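PDB 5MLD: 8-demethyl-8-aminoriboflavin-5'-phosphate synthase from Streptomyces davawensis, which replaces the C-8 methyl group of riboflavin-5'-phosphate with an amino group taken from glutamate, a step in making the antibiotic roseoflavin. Local coordinates for residues A[18-27]-A[173-181]. Numbering follows the deposited sequence. Where two conformers were deposited one is given.
Sequences RSQTQGLIDK and GYIEGKGDR. With 8DP (8-demethyl-8-aminoriboflavin-5'-phosphate), chain I.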
loop_
_atom_site.group_PDB
_atom_site.type_symbol
_atom_site.label_atom_id
_atom_site.label_comp_id
_atom_site.label_asym_id
_atom_site.label_seq_id
_atom_site.Cartn_x
_atom_site.Cartn_y
_atom_site.Cartn_z
ATOM N N ARG A 18 13.157 26.358 -4.156
ATOM C CA ARG A 18 12.344 25.941 -5.288
ATOM C C ARG A 18 11.842 24.518 -5.081
ATOM O O ARG A 18 12.620 23.613 -4.776
ATOM C CB ARG A 18 13.159 26.055 -6.575
ATOM C CG ARG A 18 12.298 25.945 -7.823
ATOM C CD ARG A 18 13.089 26.315 -9.075
ATOM N NE ARG A 18 14.487 25.875 -9.013
ATOM C CZ ARG A 18 15.304 25.798 -10.068
ATOM N NH1 ARG A 18 14.859 26.111 -11.278
ATOM N NH2 ARG A 18 16.567 25.401 -9.916
ATOM N N SER A 19 10.536 24.321 -5.250
ATOM C CA SER A 19 9.882 23.034 -5.037
ATOM C C SER A 19 9.410 22.455 -6.366
ATOM O O SER A 19 8.757 23.156 -7.151
ATOM C CB SER A 19 8.700 23.198 -4.058
ATOM O OG SER A 19 7.706 22.183 -4.204
ATOM N N GLN A 20 9.743 21.177 -6.611
ATOM C CA GLN A 20 9.237 20.468 -7.791
ATOM C C GLN A 20 7.708 20.436 -7.787
ATOM O O GLN A 20 7.065 20.683 -8.816
ATOM C CB GLN A 20 9.792 19.030 -7.842
ATOM C CG GLN A 20 11.309 18.855 -7.583
ATOM C CD GLN A 20 12.181 19.461 -8.663
ATOM O OE1 GLN A 20 12.020 19.168 -9.852
ATOM N NE2 GLN A 20 13.113 20.328 -8.252
ATOM N N THR A 21 7.120 20.103 -6.636
ATOM C CA THR A 21 5.673 19.952 -6.522
ATOM C C THR A 21 4.961 21.258 -6.828
ATOM O O THR A 21 3.852 21.252 -7.385
ATOM C CB THR A 21 5.299 19.490 -5.111
ATOM O OG1 THR A 21 6.101 18.368 -4.748
ATOM C CG2 THR A 21 3.838 19.071 -5.053
ATOM N N GLN A 22 5.589 22.384 -6.474
ATOM C CA GLN A 22 4.993 23.694 -6.716
ATOM C C GLN A 22 4.659 23.898 -8.189
ATOM O O GLN A 22 3.740 24.659 -8.515
ATOM C CB GLN A 22 5.946 24.787 -6.214
ATOM C CG GLN A 22 5.375 26.210 -6.301
ATOM C CD GLN A 22 4.203 26.415 -5.358
ATOM O OE1 GLN A 22 4.141 25.810 -4.289
ATOM N NE2 GLN A 22 3.263 27.269 -5.753
ATOM N N GLY A 23 5.397 23.240 -9.096
ATOM C CA GLY A 23 5.070 23.331 -10.509
ATOM C C GLY A 23 3.666 22.845 -10.826
ATOM O O GLY A 23 2.959 23.454 -11.628
ATOM N N LEU A 24 3.235 21.749 -10.191
ATOM C CA LEU A 24 1.864 21.283 -10.393
ATOM C C LEU A 24 0.851 22.264 -9.797
ATOM O O LEU A 24 -0.207 22.517 -10.395
ATOM C CB LEU A 24 1.682 19.882 -9.790
ATOM C CG LEU A 24 2.371 18.738 -10.538
ATOM C CD1 LEU A 24 3.819 18.555 -10.042
ATOM C CD2 LEU A 24 1.561 17.456 -10.446
ATOM N N ILE A 25 1.160 22.821 -8.627
ATOM C CA ILE A 25 0.300 23.820 -7.989
ATOM C C ILE A 25 0.140 25.031 -8.896
ATOM O O ILE A 25 -0.970 25.563 -9.069
ATOM C CB ILE A 25 0.871 24.215 -6.616
ATOM C CG1 ILE A 25 1.011 22.990 -5.700
ATOM C CG2 ILE A 25 0.033 25.322 -5.962
ATOM C CD1 ILE A 25 1.551 23.326 -4.314
ATOM N N ASP A 26 1.242 25.469 -9.506
ATOM C CA ASP A 26 1.186 26.640 -10.373
ATOM C C ASP A 26 0.275 26.422 -11.581
ATOM O O ASP A 26 -0.278 27.395 -12.106
ATOM C CB ASP A 26 2.601 27.028 -10.812
ATOM C CG ASP A 26 3.424 27.627 -9.666
ATOM O OD1 ASP A 26 2.827 28.130 -8.677
ATOM O OD2 ASP A 26 4.669 27.611 -9.757
ATOM N N LYS A 27 0.115 25.178 -12.044
ATOM C CA LYS A 27 -0.865 24.904 -13.102
ATOM C C LYS A 27 -2.295 24.903 -12.565
ATOM O O LYS A 27 -3.221 25.383 -13.242
ATOM C CB LYS A 27 -0.601 23.551 -13.766
ATOM C CG LYS A 27 0.779 23.340 -14.395
ATOM C CD LYS A 27 0.880 24.045 -15.715
ATOM C CE LYS A 27 1.973 23.418 -16.575
ATOM N NZ LYS A 27 2.314 24.304 -17.691
ATOM N N GLY A 173 13.935 15.463 -11.140
ATOM C CA GLY A 173 12.546 15.758 -10.860
ATOM C C GLY A 173 11.836 16.548 -11.943
ATOM O O GLY A 173 12.316 16.705 -13.067
ATOM N N TYR A 174 10.677 17.081 -11.553
ATOM C CA TYR A 174 9.762 17.764 -12.466
ATOM C C TYR A 174 10.441 18.889 -13.243
ATOM O O TYR A 174 10.164 19.082 -14.430
ATOM C CB TYR A 174 8.611 18.305 -11.634
ATOM C CG TYR A 174 7.507 19.076 -12.323
ATOM C CD1 TYR A 174 6.348 18.428 -12.760
ATOM C CD2 TYR A 174 7.570 20.460 -12.438
ATOM C CE1 TYR A 174 5.306 19.145 -13.349
ATOM C CE2 TYR A 174 6.535 21.183 -13.029
ATOM C CZ TYR A 174 5.403 20.512 -13.480
ATOM O OH TYR A 174 4.356 21.225 -14.060
ATOM N N ILE A 175 11.338 19.636 -12.593
ATOM C CA ILE A 175 11.921 20.825 -13.224
ATOM C C ILE A 175 12.872 20.427 -14.349
ATOM O O ILE A 175 12.640 20.751 -15.523
ATOM C CB ILE A 175 12.609 21.716 -12.176
ATOM C CG1 ILE A 175 11.547 22.352 -11.278
ATOM C CG2 ILE A 175 13.448 22.806 -12.855
ATOM C CD1 ILE A 175 12.105 23.095 -10.077
ATOM N N GLU A 176 13.947 19.705 -14.016
ATOM C CA GLU A 176 14.866 19.260 -15.060
ATOM C C GLU A 176 14.212 18.296 -16.031
ATOM O O GLU A 176 14.621 18.224 -17.198
ATOM C CB GLU A 176 16.103 18.597 -14.449
ATOM C CG GLU A 176 17.223 19.560 -14.168
ATOM C CD GLU A 176 18.455 18.867 -13.609
ATOM O OE1 GLU A 176 18.388 17.643 -13.361
ATOM O OE2 GLU A 176 19.493 19.546 -13.446
ATOM N N GLY A 177 13.211 17.538 -15.574
ATOM C CA GLY A 177 12.515 16.588 -16.407
ATOM C C GLY A 177 11.464 17.194 -17.311
ATOM O O GLY A 177 10.821 16.473 -18.077
ATOM N N LYS A 178 11.294 18.517 -17.225
ATOM C CA LYS A 178 10.397 19.300 -18.091
ATOM C C LYS A 178 8.937 18.905 -17.893
ATOM O O LYS A 178 8.148 18.859 -18.842
ATOM C CB LYS A 178 10.795 19.191 -19.571
ATOM C CG LYS A 178 12.174 19.795 -19.874
ATOM C CD LYS A 178 12.575 19.631 -21.339
ATOM C CE LYS A 178 13.952 20.251 -21.600
ATOM N NZ LYS A 178 14.483 19.930 -22.965
ATOM N N GLY A 179 8.573 18.640 -16.642
ATOM C CA GLY A 179 7.216 18.224 -16.326
ATOM C C GLY A 179 6.177 19.294 -16.602
ATOM O O GLY A 179 5.010 18.964 -16.799
ATOM N N ASP A 180 6.579 20.571 -16.639
ATOM C CA ASP A 180 5.625 21.614 -16.997
ATOM C C ASP A 180 5.045 21.413 -18.395
ATOM O O ASP A 180 3.981 21.965 -18.690
ATOM C CB ASP A 180 6.272 22.996 -16.886
ATOM C CG ASP A 180 7.311 23.240 -17.952
ATOM O OD1 ASP A 180 8.217 22.396 -18.098
ATOM O OD2 ASP A 180 7.209 24.257 -18.666
ATOM N N ARG A 181 5.699 20.624 -19.255
ATOM C CA ARG A 181 5.189 20.323 -20.593
ATOM C C ARG A 181 4.883 18.832 -20.758
ATOM O O ARG A 181 4.873 18.300 -21.882
ATOM C CB ARG A 181 6.176 20.816 -21.657
ATOM C CG ARG A 181 6.282 22.346 -21.660
ATOM C CD ARG A 181 7.104 22.884 -22.808
ATOM N NE ARG A 181 6.527 22.517 -24.095
ATOM C CZ ARG A 181 5.536 23.174 -24.691
ATOM N NH1 ARG A 181 5.003 24.252 -24.132
ATOM N NH2 ARG A 181 5.084 22.753 -25.856
HETATM C C4 8DP I . 10.996 13.100 -4.502
HETATM C C5 8DP I . 12.097 12.065 -4.760
HETATM C C8 8DP I . 13.697 12.018 -0.809
HETATM N N3 8DP I . 11.299 8.838 -2.009
HETATM C C2 8DP I . 10.770 15.552 -5.277
HETATM N N2 8DP I . 14.531 13.093 -0.332
HETATM N N1 8DP I . 11.845 10.915 -3.794
HETATM C C6 8DP I . 12.345 10.946 -2.533
HETATM O O6 8DP I . 12.767 14.761 -4.336
HETATM N N4 8DP I . 10.547 9.827 -5.425
HETATM C C12 8DP I . 12.087 9.882 -1.641
HETATM C C13 8DP I . 11.061 9.872 -4.170
HETATM C C14 8DP I . 10.784 8.834 -3.270
HETATM C C15 8DP I . 9.971 7.784 -3.714
HETATM C C16 8DP I . 9.786 8.818 -5.799
HETATM C C1 8DP I . 10.881 16.923 -4.601
HETATM C C3 8DP I . 11.385 14.570 -4.279
HETATM C C7 8DP I . 13.184 12.014 -2.122
HETATM C C9 8DP I . 13.413 10.937 0.075
HETATM O O1 8DP I . 8.393 19.823 -3.910
HETATM P P1 8DP I . 9.726 19.060 -3.752
HETATM O O2 8DP I . 10.871 19.866 -4.459
HETATM O O3 8DP I . 10.068 18.819 -2.287
HETATM O O4 8DP I . 9.594 17.647 -4.522
HETATM O O5 8DP I . 9.441 15.316 -5.584
HETATM O O7 8DP I . 9.787 12.803 -4.459
HETATM C C10 8DP I . 13.961 10.921 1.486
HETATM C C11 8DP I . 12.616 9.901 -0.342
HETATM O O8 8DP I . 9.644 6.723 -2.869
HETATM N N5 8DP I . 9.489 7.805 -4.963
HETATM O O9 8DP I . 9.226 8.755 -7.099
HETATM O O HOH W 1 14.410 18.995 -11.349
#
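Gln20 serves two sites at once: its backbone N grips the flavin phosphate, while its side-chain carbonyl ties down the loop 173-181. Ile175 N gives OE1 a nearly straight hydrogen bond (2.9 Å, N-H...O 171°), tilted somewhat from the carbonyl plane, and water 1 donates to the same oxygen while accepting from Glu176 N. The Gln20 side chain bends at chi2 (-67°), which curls the amide back to the loop; its CG passes phosphate oxygen O2 of the ligand, and NE2 lies against Ile175 CD1 at 3.5 Å. That methyl also meets Arg18 CD, and Phe243 of a second subunit lies against Arg18 and Gln20.

About one turn along helix 20-34 from Gln20, Gly23 presents bare backbone to the Tyr174 ring, which packs there with CE2 3.6 Å from Gly23 CA. Leu24 CD1 makes an off-centre CH-pi contact, 4.1 Å from the Tyr174 ring centroid. Farther along, Lys27 reaches past the phenol so that NZ bonds Asp180 O (3.0 Å) on a lone pair.

Ser19 N-caps the helix, its OG accepting from Gln22 N; Thr21 N and OG1 bind phosphate O1, a helix-start phosphate site of the flavodoxin-like fold. Strand 125-132 meets Gln20, Leu24 and Tyr174 through Cys132, and helix 183-205 packs on Leu24 and Lys27.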